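Local coordinates for protein succinate dehydrogenase subunit A (Mycolicibacterium smegmatis, PDB 7D6V) that probably oxidises succinate to fumarate as the FAD-carrying subunit of a membrane-bound succinate dehydrogenase, sending the electrons on towards quinone, at residues A[182-187]-A[404-409]; A[202-207]-A[445-450]; A[249-254]-A[381-386]; A[256-261]-A[370-375]. All coordinates share one frame; numbering follows the deposited sequence.

Contact 1: A[182-187]-A[404-409]; sequences GKIAGA and ATPGLF
Gly-182 meets Thr-405 and Pro-406 where two sheets of the Rossmann-like FAD-binding domain come together: the mixed sheet holding strand 184-191 and the edge strand 408-409 of the parallel sheet. Gly-182 turns the chain with a positive phi (87°) and offers its carbonyl O to the OG1 of Thr-405 in a weak hydrogen bond of 3.4 Å. The same carbonyl O of Gly-182 is 3.4 Å from Pro-406 CB. Lys-183 comes close through its backbone, its CA 3.8 Å from Pro-406 CA, while its long side chain leads off towards a weak, long ion pair with Asp-180. Ile-184 carries most of the packing. With CG1 beside its own backbone N (chi1 -74°), that branch crosses the proline ring obliquely, CG1 lying 3.5 Å from Pro-406 CB. CG1 also lies 3.8 Å from Gly-407 O. The Ile-184 side chain touches Val-205 and Leu-179 as well, one on each sheet. Just beyond it the strand carries a classic beta bulge, Ala-185 and Gly-186 both facing Ile-178, and ahead of this bulge Ile-184 CG1 makes its remaining contact, 4.0 Å from Leu-408 CB.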
loop_
_atom_site.group_PDB
_atom_site.type_symbol
_atom_site.label_atom_id
_atom_site.label_comp_id
_atom_site.label_asym_id
_atom_site.label_seq_id
_atom_site.Cartn_x
_atom_site.Cartn_y
_atom_site.Cartn_z
ATOM N N GLY A 182 -0.559 -40.756 9.331
ATOM C CA GLY A 182 0.167 -40.201 8.217
ATOM C C GLY A 182 -0.642 -39.264 7.351
ATOM O O GLY A 182 -0.085 -38.674 6.417
ATOM N N LYS A 183 -1.931 -39.110 7.630
ATOM C CA LYS A 183 -2.798 -38.200 6.901
ATOM C C LYS A 183 -3.047 -36.946 7.727
ATOM O O LYS A 183 -3.024 -36.979 8.957
ATOM C CB LYS A 183 -4.130 -38.869 6.565
ATOM C CG LYS A 183 -4.023 -40.348 6.266
ATOM C CD LYS A 183 -5.397 -40.973 6.114
ATOM C CE LYS A 183 -6.245 -40.740 7.354
ATOM N NZ LYS A 183 -5.843 -41.617 8.488
ATOM N N ILE A 184 -3.285 -35.833 7.032
ATOM C CA ILE A 184 -3.563 -34.577 7.711
ATOM C C ILE A 184 -4.831 -34.713 8.535
ATOM O O ILE A 184 -5.861 -35.189 8.047
ATOM C CB ILE A 184 -3.683 -33.435 6.691
ATOM C CG1 ILE A 184 -2.304 -33.045 6.156
ATOM C CG2 ILE A 184 -4.396 -32.240 7.298
ATOM C CD1 ILE A 184 -1.320 -32.652 7.225
ATOM N N ALA A 185 -4.760 -34.297 9.798
ATOM C CA ALA A 185 -5.917 -34.276 10.676
ATOM C C ALA A 185 -6.240 -32.894 11.218
ATOM O O ALA A 185 -7.317 -32.717 11.795
ATOM C CB ALA A 185 -5.721 -35.242 11.855
ATOM N N GLY A 186 -5.358 -31.924 11.050
ATOM C CA GLY A 186 -5.626 -30.580 11.511
ATOM C C GLY A 186 -4.343 -29.802 11.703
ATOM O O GLY A 186 -3.243 -30.298 11.467
ATOM N N ALA A 187 -4.515 -28.558 12.141
ATOM C CA ALA A 187 -3.407 -27.643 12.373
ATOM C C ALA A 187 -3.493 -27.078 13.781
ATOM O O ALA A 187 -4.585 -26.810 14.288
ATOM C CB ALA A 187 -3.405 -26.502 11.353
ATOM N N ALA A 404 2.610 -36.209 -0.244
ATOM C CA ALA A 404 2.882 -37.588 -0.620
ATOM C C ALA A 404 1.889 -38.544 0.029
ATOM O O ALA A 404 1.094 -39.189 -0.662
ATOM C CB ALA A 404 4.313 -37.966 -0.238
ATOM N N THR A 405 1.923 -38.635 1.355
ATOM C CA THR A 405 0.975 -39.427 2.133
ATOM C C THR A 405 -0.321 -38.694 2.489
ATOM O O THR A 405 -1.408 -39.268 2.341
ATOM C CB THR A 405 1.645 -39.937 3.415
ATOM O OG1 THR A 405 2.355 -38.869 4.058
ATOM C CG2 THR A 405 2.613 -41.068 3.098
ATOM N N PRO A 406 -0.268 -37.442 2.977
ATOM C CA PRO A 406 -1.454 -36.876 3.627
ATOM C C PRO A 406 -2.429 -36.221 2.663
ATOM O O PRO A 406 -2.258 -36.290 1.444
ATOM C CB PRO A 406 -0.854 -35.848 4.597
ATOM C CG PRO A 406 0.567 -35.584 4.092
ATOM C CD PRO A 406 0.783 -36.415 2.866
ATOM N N GLY A 407 -3.465 -35.597 3.213
ATOM C CA GLY A 407 -4.269 -34.664 2.454
ATOM C C GLY A 407 -3.702 -33.264 2.562
ATOM O O GLY A 407 -4.356 -32.352 3.073
ATOM N N LEU A 408 -2.475 -33.089 2.083
ATOM C CA LEU A 408 -1.749 -31.832 2.167
ATOM C C LEU A 408 -1.614 -31.232 0.776
ATOM O O LEU A 408 -1.435 -31.958 -0.203
ATOM C CB LEU A 408 -0.365 -32.043 2.786
ATOM C CG LEU A 408 0.508 -30.811 3.015
ATOM C CD1 LEU A 408 -0.214 -29.794 3.875
ATOM C CD2 LEU A 408 1.821 -31.211 3.651
ATOM N N PHE A 409 -1.729 -29.911 0.688
ATOM C CA PHE A 409 -1.701 -29.210 -0.586
ATOM C C PHE A 409 -0.880 -27.938 -0.432
ATOM O O PHE A 409 -0.790 -27.374 0.660
ATOM C CB PHE A 409 -3.128 -28.900 -1.070
ATOM C CG PHE A 409 -3.976 -30.128 -1.265
ATOM C CD1 PHE A 409 -3.992 -30.794 -2.477
ATOM C CD2 PHE A 409 -4.742 -30.626 -0.230
ATOM C CE1 PHE A 409 -4.756 -31.923 -2.651
ATOM C CE2 PHE A 409 -5.505 -31.755 -0.398
ATOM C CZ PHE A 409 -5.513 -32.404 -1.609
#

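Contact 2: A[202-207]-A[445-450]; sequences APAVVL and DYVRAL
The backbones of strand 204-206 and the C-terminal end of helix 427-448 stay apart, the nearest CA atoms being those of Ala-204 and Val-447 at 6.9 Å, so side chains span the gap. This is helix-on-sheet packing in the Rossmann-like FAD-binding region: strand 204-206 runs between strands 11-14 and 408-409 of a parallel sheet, and the helix end lies over one of its faces. Ala-204 points its methyl at the helix, where CB sits 3.8 Å from Val-447 CG2. That valine branch lies beside its own backbone N, while CG1 takes the anti position (chi1 169°). CG2 therefore reaches Ala-204 and, more loosely, the Pro-203 ring, 4.2 Å from CG. The ring of Tyr-446 is the flat group of the contact. Its CE1 edge comes within 3.5 Å of Pro-203 O, close to the ring plane, and Ala-204 CB approaches obliquely, 4.3 Å from CD1. The same ring packs on Phe-409 of the neighbouring strand. Beyond the end of the helix, Leu-450 points toward the strand and sets CD2 against Pro-203 CB at 3.7 Å. Pro-203 is thereby touched by both Val-447, at CG, and Leu-450, at CB, with Arg-453 and Pro-454 of the following loop also touching it, while Val-447 leans on Leu-32. Between the two segments there is neither a hydrogen bond nor a salt bridge; the join is made by small apolar surfaces and an aromatic edge, which implies that shape and burial, more than polar pairing, fix the helix end on the sheet.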
loop_
_atom_site.group_PDB
_atom_site.type_symbol
_atom_site.label_atom_id
_atom_site.label_comp_id
_atom_site.label_asym_id
_atom_site.label_seq_id
_atom_site.Cartn_x
_atom_site.Cartn_y
_atom_site.Cartn_z
ATOM N N ALA A 202 -9.422 -29.843 10.326
ATOM C CA ALA A 202 -9.814 -30.102 8.951
ATOM C C ALA A 202 -9.063 -31.300 8.382
ATOM O O ALA A 202 -7.902 -31.536 8.728
ATOM C CB ALA A 202 -9.545 -28.879 8.085
ATOM N N PRO A 203 -9.703 -32.075 7.502
ATOM C CA PRO A 203 -9.002 -33.192 6.851
ATOM C C PRO A 203 -8.074 -32.777 5.719
ATOM O O PRO A 203 -7.322 -33.626 5.225
ATOM C CB PRO A 203 -10.150 -34.060 6.324
ATOM C CG PRO A 203 -11.275 -33.122 6.140
ATOM C CD PRO A 203 -11.143 -32.073 7.201
ATOM N N ALA A 204 -8.097 -31.516 5.296
ATOM C CA ALA A 204 -7.230 -31.031 4.235
ATOM C C ALA A 204 -6.606 -29.706 4.644
ATOM O O ALA A 204 -7.225 -28.901 5.342
ATOM C CB ALA A 204 -7.989 -30.861 2.915
ATOM N N VAL A 205 -5.372 -29.489 4.200
ATOM C CA VAL A 205 -4.630 -28.267 4.486
ATOM C C VAL A 205 -3.953 -27.802 3.203
ATOM O O VAL A 205 -3.324 -28.602 2.506
ATOM C CB VAL A 205 -3.590 -28.483 5.604
ATOM C CG1 VAL A 205 -2.545 -27.382 5.595
ATOM C CG2 VAL A 205 -4.271 -28.550 6.957
ATOM N N VAL A 206 -4.089 -26.515 2.889
ATOM C CA VAL A 206 -3.372 -25.877 1.789
ATOM C C VAL A 206 -2.358 -24.918 2.395
ATOM O O VAL A 206 -2.723 -24.052 3.198
ATOM C CB VAL A 206 -4.327 -25.137 0.837
ATOM C CG1 VAL A 206 -3.545 -24.465 -0.277
ATOM C CG2 VAL A 206 -5.352 -26.091 0.269
ATOM N N LEU A 207 -1.089 -25.065 2.015
ATOM C CA LEU A 207 -0.040 -24.374 2.765
ATOM C C LEU A 207 0.118 -22.917 2.336
ATOM O O LEU A 207 -0.230 -22.010 3.090
ATOM C CB LEU A 207 1.276 -25.145 2.642
ATOM C CG LEU A 207 1.378 -26.185 3.761
ATOM C CD1 LEU A 207 2.645 -26.995 3.660
ATOM C CD2 LEU A 207 1.284 -25.511 5.118
ATOM N N ASP A 445 -11.696 -31.925 -4.071
ATOM C CA ASP A 445 -11.824 -33.290 -4.571
ATOM C C ASP A 445 -11.422 -34.308 -3.512
ATOM O O ASP A 445 -12.097 -35.330 -3.334
ATOM C CB ASP A 445 -10.973 -33.473 -5.826
ATOM C CG ASP A 445 -11.558 -32.782 -7.034
ATOM O OD1 ASP A 445 -12.697 -32.277 -6.946
ATOM O OD2 ASP A 445 -10.875 -32.744 -8.076
ATOM N N TYR A 446 -10.321 -34.048 -2.804
ATOM C CA TYR A 446 -9.868 -34.974 -1.773
ATOM C C TYR A 446 -10.893 -35.096 -0.654
ATOM O O TYR A 446 -11.163 -36.199 -0.168
ATOM C CB TYR A 446 -8.514 -34.520 -1.227
ATOM C CG TYR A 446 -8.014 -35.317 -0.045
ATOM C CD1 TYR A 446 -8.162 -34.844 1.250
ATOM C CD2 TYR A 446 -7.386 -36.539 -0.227
ATOM C CE1 TYR A 446 -7.706 -35.571 2.327
ATOM C CE2 TYR A 446 -6.928 -37.271 0.844
ATOM C CZ TYR A 446 -7.088 -36.782 2.118
ATOM O OH TYR A 446 -6.629 -37.514 3.185
ATOM N N VAL A 447 -11.479 -33.972 -0.238
ATOM C CA VAL A 447 -12.443 -34.004 0.859
ATOM C C VAL A 447 -13.720 -34.722 0.439
ATOM O O VAL A 447 -14.297 -35.490 1.218
ATOM C CB VAL A 447 -12.722 -32.577 1.360
ATOM C CG1 VAL A 447 -13.900 -32.565 2.313
ATOM C CG2 VAL A 447 -11.489 -32.018 2.042
ATOM N N ARG A 448 -14.180 -34.499 -0.795
ATOM C CA ARG A 448 -15.361 -35.218 -1.270
ATOM C C ARG A 448 -15.103 -36.705 -1.480
ATOM O O ARG A 448 -16.031 -37.510 -1.343
ATOM C CB ARG A 448 -15.892 -34.580 -2.551
ATOM C CG ARG A 448 -16.402 -33.172 -2.352
ATOM C CD ARG A 448 -17.681 -33.249 -1.524
ATOM N NE ARG A 448 -18.351 -31.965 -1.345
ATOM C CZ ARG A 448 -18.133 -31.144 -0.325
ATOM N NH1 ARG A 448 -18.789 -29.996 -0.245
ATOM N NH2 ARG A 448 -17.289 -31.492 0.635
ATOM N N ALA A 449 -13.871 -37.098 -1.801
ATOM C CA ALA A 449 -13.556 -38.503 -2.033
ATOM C C ALA A 449 -13.114 -39.227 -0.766
ATOM O O ALA A 449 -12.383 -40.222 -0.848
ATOM C CB ALA A 449 -12.486 -38.630 -3.115
ATOM N N LEU A 450 -13.547 -38.764 0.405
ATOM C CA LEU A 450 -13.027 -39.252 1.674
ATOM C C LEU A 450 -14.063 -40.121 2.370
ATOM O O LEU A 450 -15.188 -39.658 2.609
ATOM C CB LEU A 450 -12.635 -38.073 2.560
ATOM C CG LEU A 450 -11.646 -38.327 3.689
ATOM C CD1 LEU A 450 -10.372 -38.909 3.126
ATOM C CD2 LEU A 450 -11.360 -37.029 4.411
#

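Contact 3: A[249-254]-A[381-386]; sequences HPTGMV and MEVGPT
His-249 and Thr-386 form an antiparallel hydrogen-bonded pair, joining strand 246-253 to strand 383-395 in a mixed sheet of the FAD-binding region: each backbone N meets the other's carbonyl O, and His-249 N to Thr-386 O (2.9 Å) lies in the carbonyl plane. On that face His-249 CB rests 3.7 Å from Thr-386 CG2, and the Thr-386 side chain is about 9 Å from the bound FAD. The register then slips by one residue, a beta bulge around the corner at Pro-250, before Gly-252 and Gly-384 pair, Gly-252 N donating to Gly-384 O and a weaker bond returning. Thr-251 CG2 lies 3.5 Å from CB of Val-383, which shares the other face with Met-253. Met-253 bends at chi2 and chi3, bringing SD 3.6 Å from Met-381 CB. Glu-382 N points almost straight (173°) at this SD in a weak bond, and Val-254 N donates to Glu-382 O (2.9 Å). Further out, His-249 NE2 is hydrogen-bonded to Val-264 O, while on helix 362-372 Phe-368 touches Met-253 and Met-364 touches Met-381. Backbone pairing thus fixes the strands' register through the bulge, and the two methionines carry the packing on to that helix.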
loop_
_atom_site.group_PDB
_atom_site.type_symbol
_atom_site.label_atom_id
_atom_site.label_comp_id
_atom_site.label_asym_id
_atom_site.label_seq_id
_atom_site.Cartn_x
_atom_site.Cartn_y
_atom_site.Cartn_z
ATOM N N HIS A 249 19.629 -10.990 -6.220
ATOM C CA HIS A 249 19.991 -9.851 -7.048
ATOM C C HIS A 249 21.347 -9.314 -6.609
ATOM O O HIS A 249 21.531 -9.007 -5.426
ATOM C CB HIS A 249 18.943 -8.755 -6.961
ATOM C CG HIS A 249 19.073 -7.718 -8.029
ATOM N ND1 HIS A 249 18.998 -8.020 -9.371
ATOM C CD2 HIS A 249 19.279 -6.383 -7.954
ATOM C CE1 HIS A 249 19.152 -6.915 -10.077
ATOM N NE2 HIS A 249 19.324 -5.907 -9.241
ATOM N N PRO A 250 22.316 -9.203 -7.522
ATOM C CA PRO A 250 23.678 -8.827 -7.108
ATOM C C PRO A 250 23.790 -7.425 -6.541
ATOM O O PRO A 250 24.785 -7.132 -5.867
ATOM C CB PRO A 250 24.491 -8.962 -8.404
ATOM C CG PRO A 250 23.622 -9.742 -9.347
ATOM C CD PRO A 250 22.220 -9.415 -8.974
ATOM N N THR A 251 22.816 -6.552 -6.785
ATOM C CA THR A 251 22.942 -5.125 -6.491
ATOM C C THR A 251 21.720 -4.683 -5.688
ATOM O O THR A 251 20.684 -4.323 -6.251
ATOM C CB THR A 251 23.103 -4.331 -7.793
ATOM O OG1 THR A 251 24.342 -4.686 -8.420
ATOM C CG2 THR A 251 23.105 -2.842 -7.533
ATOM N N GLY A 252 21.840 -4.731 -4.365
ATOM C CA GLY A 252 20.813 -4.218 -3.480
ATOM C C GLY A 252 21.410 -3.431 -2.332
ATOM O O GLY A 252 22.471 -3.794 -1.822
ATOM N N MET A 253 20.738 -2.360 -1.914
ATOM C CA MET A 253 21.264 -1.505 -0.857
ATOM C C MET A 253 21.421 -2.292 0.438
ATOM O O MET A 253 20.537 -3.059 0.822
ATOM C CB MET A 253 20.327 -0.318 -0.642
ATOM C CG MET A 253 20.208 0.604 -1.840
ATOM S SD MET A 253 21.621 1.703 -2.018
ATOM C CE MET A 253 21.553 2.603 -0.471
ATOM N N VAL A 254 22.560 -2.114 1.116
ATOM C CA VAL A 254 22.881 -2.895 2.302
ATOM C C VAL A 254 23.022 -2.035 3.554
ATOM O O VAL A 254 22.538 -2.422 4.623
ATOM C CB VAL A 254 24.141 -3.775 2.092
ATOM C CG1 VAL A 254 23.998 -4.624 0.844
ATOM C CG2 VAL A 254 25.419 -2.952 2.036
ATOM N N MET A 381 25.965 4.887 -3.752
ATOM C CA MET A 381 25.072 3.971 -3.061
ATOM C C MET A 381 25.892 2.948 -2.278
ATOM O O MET A 381 27.118 3.041 -2.180
ATOM C CB MET A 381 24.125 3.319 -4.062
ATOM C CG MET A 381 23.324 4.326 -4.856
ATOM S SD MET A 381 22.465 3.607 -6.257
ATOM C CE MET A 381 22.983 4.723 -7.557
ATOM N N GLU A 382 25.217 1.964 -1.700
ATOM C CA GLU A 382 25.840 0.979 -0.824
ATOM C C GLU A 382 25.335 -0.416 -1.181
ATOM O O GLU A 382 24.830 -1.153 -0.336
ATOM C CB GLU A 382 25.565 1.306 0.638
ATOM C CG GLU A 382 26.562 0.708 1.603
ATOM C CD GLU A 382 27.790 1.574 1.767
ATOM O OE1 GLU A 382 27.730 2.762 1.391
ATOM O OE2 GLU A 382 28.803 1.078 2.296
ATOM N N VAL A 383 25.418 -0.774 -2.451
ATOM C CA VAL A 383 24.708 -1.934 -2.966
ATOM C C VAL A 383 25.496 -3.213 -2.705
ATOM O O VAL A 383 26.705 -3.198 -2.464
ATOM C CB VAL A 383 24.407 -1.762 -4.464
ATOM C CG1 VAL A 383 23.523 -0.552 -4.678
ATOM C CG2 VAL A 383 25.698 -1.620 -5.247
ATOM N N GLY A 384 24.786 -4.342 -2.756
ATOM C CA GLY A 384 25.358 -5.650 -2.531
ATOM C C GLY A 384 24.345 -6.754 -2.774
ATOM O O GLY A 384 23.162 -6.495 -3.010
ATOM N N PRO A 385 24.792 -8.010 -2.728
ATOM C CA PRO A 385 23.887 -9.130 -3.028
ATOM C C PRO A 385 22.734 -9.232 -2.038
ATOM O O PRO A 385 22.915 -9.099 -0.826
ATOM C CB PRO A 385 24.804 -10.355 -2.943
ATOM C CG PRO A 385 26.175 -9.821 -3.146
ATOM C CD PRO A 385 26.177 -8.460 -2.529
ATOM N N THR A 386 21.540 -9.496 -2.568
ATOM C CA THR A 386 20.325 -9.565 -1.766
ATOM C C THR A 386 19.487 -10.770 -2.173
ATOM O O THR A 386 19.300 -11.030 -3.364
ATOM C CB THR A 386 19.512 -8.264 -1.892
ATOM O OG1 THR A 386 18.364 -8.319 -1.038
ATOM C CG2 THR A 386 19.076 -8.008 -3.325
#

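Contact 4: A[256-261]-A[370-375]; sequences PLSVKG and ELAEVD
The flat group here is the peptide that follows Leu-371, whose carbonyl O is approached by Ser-258, OG at 3.3 Å and CB at 3.5 Å. Beside it the puckered ring of Pro-256 touches with its CB, 4.2 Å from Ala-372 CB. The arrangement is a type I beta turn, Pro-256 to Val-259, set against the C-terminal end of helix 362-372. Val-259 N closes the turn on Pro-256 O at 2.8 Å, which gathers Pro-256, Ser-258 and Val-259 on the side facing the helix. Ala-372 is the common neighbour of all three, its methyl 3.5 Å from Ser-258 OG and 3.7 Å from Val-259 CG2. The other valine branch lies beside its own backbone N (chi1 -70°) and passes Leu-371, the two side chains sliding past each other in opposite directions. Ser-258 OG makes its hydrogen bond away from these segments, with the carbonyl of Gly-30 of the iron-sulfur subunit. Glu-370 O likewise hydrogen-bonds Arg-77 of that subunit, whose Cys-74 packs on Leu-371, so turn and helix end together form part of the interface between the two subunits. Buried apolar packing joins the turn to the helix, while Ser-258 OG and Glu-370 O bond to the iron-sulfur subunit. The leucine's reach comes from CG standing anti to its backbone N (chi1 -165°), which sends Leu-371 CD2 to within 3.6 Å of Val-259 CG1.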
loop_
_atom_site.group_PDB
_atom_site.type_symbol
_atom_site.label_atom_id
_atom_site.label_comp_id
_atom_site.label_asym_id
_atom_site.label_seq_id
_atom_site.Cartn_x
_atom_site.Cartn_y
_atom_site.Cartn_z
ATOM N N PRO A 256 22.161 1.522 4.624
ATOM C CA PRO A 256 21.117 2.318 5.284
ATOM C C PRO A 256 19.937 1.438 5.641
ATOM O O PRO A 256 19.255 0.928 4.751
ATOM C CB PRO A 256 20.750 3.382 4.238
ATOM C CG PRO A 256 21.803 3.304 3.189
ATOM C CD PRO A 256 22.301 1.899 3.207
ATOM N N LEU A 257 19.701 1.236 6.939
ATOM C CA LEU A 257 18.700 0.261 7.351
ATOM C C LEU A 257 17.328 0.586 6.786
ATOM O O LEU A 257 16.544 -0.326 6.520
ATOM C CB LEU A 257 18.644 0.160 8.874
ATOM C CG LEU A 257 19.938 -0.287 9.551
ATOM C CD1 LEU A 257 19.734 -0.439 11.047
ATOM C CD2 LEU A 257 20.440 -1.585 8.940
ATOM N N SER A 258 17.029 1.868 6.569
ATOM C CA SER A 258 15.746 2.235 5.980
ATOM C C SER A 258 15.564 1.626 4.596
ATOM O O SER A 258 14.431 1.357 4.182
ATOM C CB SER A 258 15.619 3.756 5.917
ATOM O OG SER A 258 16.795 4.339 5.388
ATOM N N VAL A 259 16.657 1.404 3.869
ATOM C CA VAL A 259 16.627 0.738 2.567
ATOM C C VAL A 259 17.721 -0.329 2.587
ATOM O O VAL A 259 18.882 -0.068 2.257
ATOM C CB VAL A 259 16.804 1.717 1.399
ATOM C CG1 VAL A 259 15.579 2.592 1.268
ATOM C CG2 VAL A 259 18.005 2.631 1.625
ATOM N N LYS A 260 17.356 -1.554 2.961
ATOM C CA LYS A 260 18.339 -2.608 3.164
ATOM C C LYS A 260 18.099 -3.838 2.301
ATOM O O LYS A 260 18.912 -4.768 2.334
ATOM C CB LYS A 260 18.376 -3.021 4.642
ATOM C CG LYS A 260 19.689 -3.641 5.080
ATOM C CD LYS A 260 19.478 -4.713 6.125
ATOM C CE LYS A 260 20.709 -5.586 6.261
ATOM N NZ LYS A 260 20.508 -6.669 7.262
ATOM N N GLY A 261 17.021 -3.876 1.532
ATOM C CA GLY A 261 16.808 -4.982 0.626
ATOM C C GLY A 261 16.204 -4.520 -0.679
ATOM O O GLY A 261 15.779 -5.336 -1.499
ATOM N N GLU A 370 13.727 10.543 0.020
ATOM C CA GLU A 370 12.748 10.711 1.089
ATOM C C GLU A 370 12.859 9.647 2.171
ATOM O O GLU A 370 12.332 9.850 3.268
ATOM C CB GLU A 370 11.319 10.709 0.534
ATOM C CG GLU A 370 10.888 9.430 -0.167
ATOM C CD GLU A 370 10.345 8.383 0.785
ATOM O OE1 GLU A 370 9.951 8.749 1.911
ATOM O OE2 GLU A 370 10.307 7.195 0.404
ATOM N N LEU A 371 13.520 8.525 1.901
ATOM C CA LEU A 371 13.555 7.429 2.859
ATOM C C LEU A 371 14.896 7.257 3.551
ATOM O O LEU A 371 14.927 6.928 4.738
ATOM C CB LEU A 371 13.168 6.121 2.161
ATOM C CG LEU A 371 12.797 4.939 3.052
ATOM C CD1 LEU A 371 11.738 5.357 4.050
ATOM C CD2 LEU A 371 12.294 3.793 2.203
ATOM N N ALA A 372 16.012 7.471 2.856
ATOM C CA ALA A 372 17.329 7.279 3.445
ATOM C C ALA A 372 18.168 8.546 3.469
ATOM O O ALA A 372 19.327 8.494 3.895
ATOM C CB ALA A 372 18.086 6.176 2.696
ATOM N N GLU A 373 17.617 9.678 3.026
ATOM C CA GLU A 373 18.361 10.934 2.918
ATOM C C GLU A 373 19.618 10.759 2.069
ATOM O O GLU A 373 20.660 11.359 2.335
ATOM C CB GLU A 373 18.708 11.497 4.298
ATOM N N VAL A 374 19.516 9.927 1.036
ATOM C CA VAL A 374 20.618 9.650 0.125
ATOM C C VAL A 374 20.308 10.329 -1.199
ATOM O O VAL A 374 19.297 10.019 -1.841
ATOM C CB VAL A 374 20.834 8.141 -0.068
ATOM C CG1 VAL A 374 21.859 7.891 -1.159
ATOM C CG2 VAL A 374 21.274 7.498 1.232
ATOM N N ASP A 375 21.172 11.252 -1.609
ATOM C CA ASP A 375 21.004 11.964 -2.870
ATOM C C ASP A 375 21.683 11.164 -3.973
ATOM O O ASP A 375 22.910 11.021 -3.983
ATOM C CB ASP A 375 21.575 13.375 -2.781
ATOM C CG ASP A 375 20.799 14.367 -3.621
ATOM O OD1 ASP A 375 20.132 13.936 -4.583
ATOM O OD2 ASP A 375 20.851 15.577 -3.318
#

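The four contacts form two pairs on opposite sides of the chain's centre. Contacts 1 and 2, with centres 8 Å apart, share the parallel sheet: probable hydrogen bonds run from Phe-409 N to Val-205 O and from Leu-207 N to Phe-409 O, both 2.7 Å. Contacts 3 and 4, centres 12 Å apart, are joined by the chain itself, helix 362-372 leading on to strand 383-395, and by Met-253 CB packing on Val-259 O. About 40 Å separates the centres of contacts 1 and 3. FAD lies between the pairs: its distance is about 12 Å from the side chain of Leu-408, about 9 Å from Thr-386 and about 12 Å from Val-259.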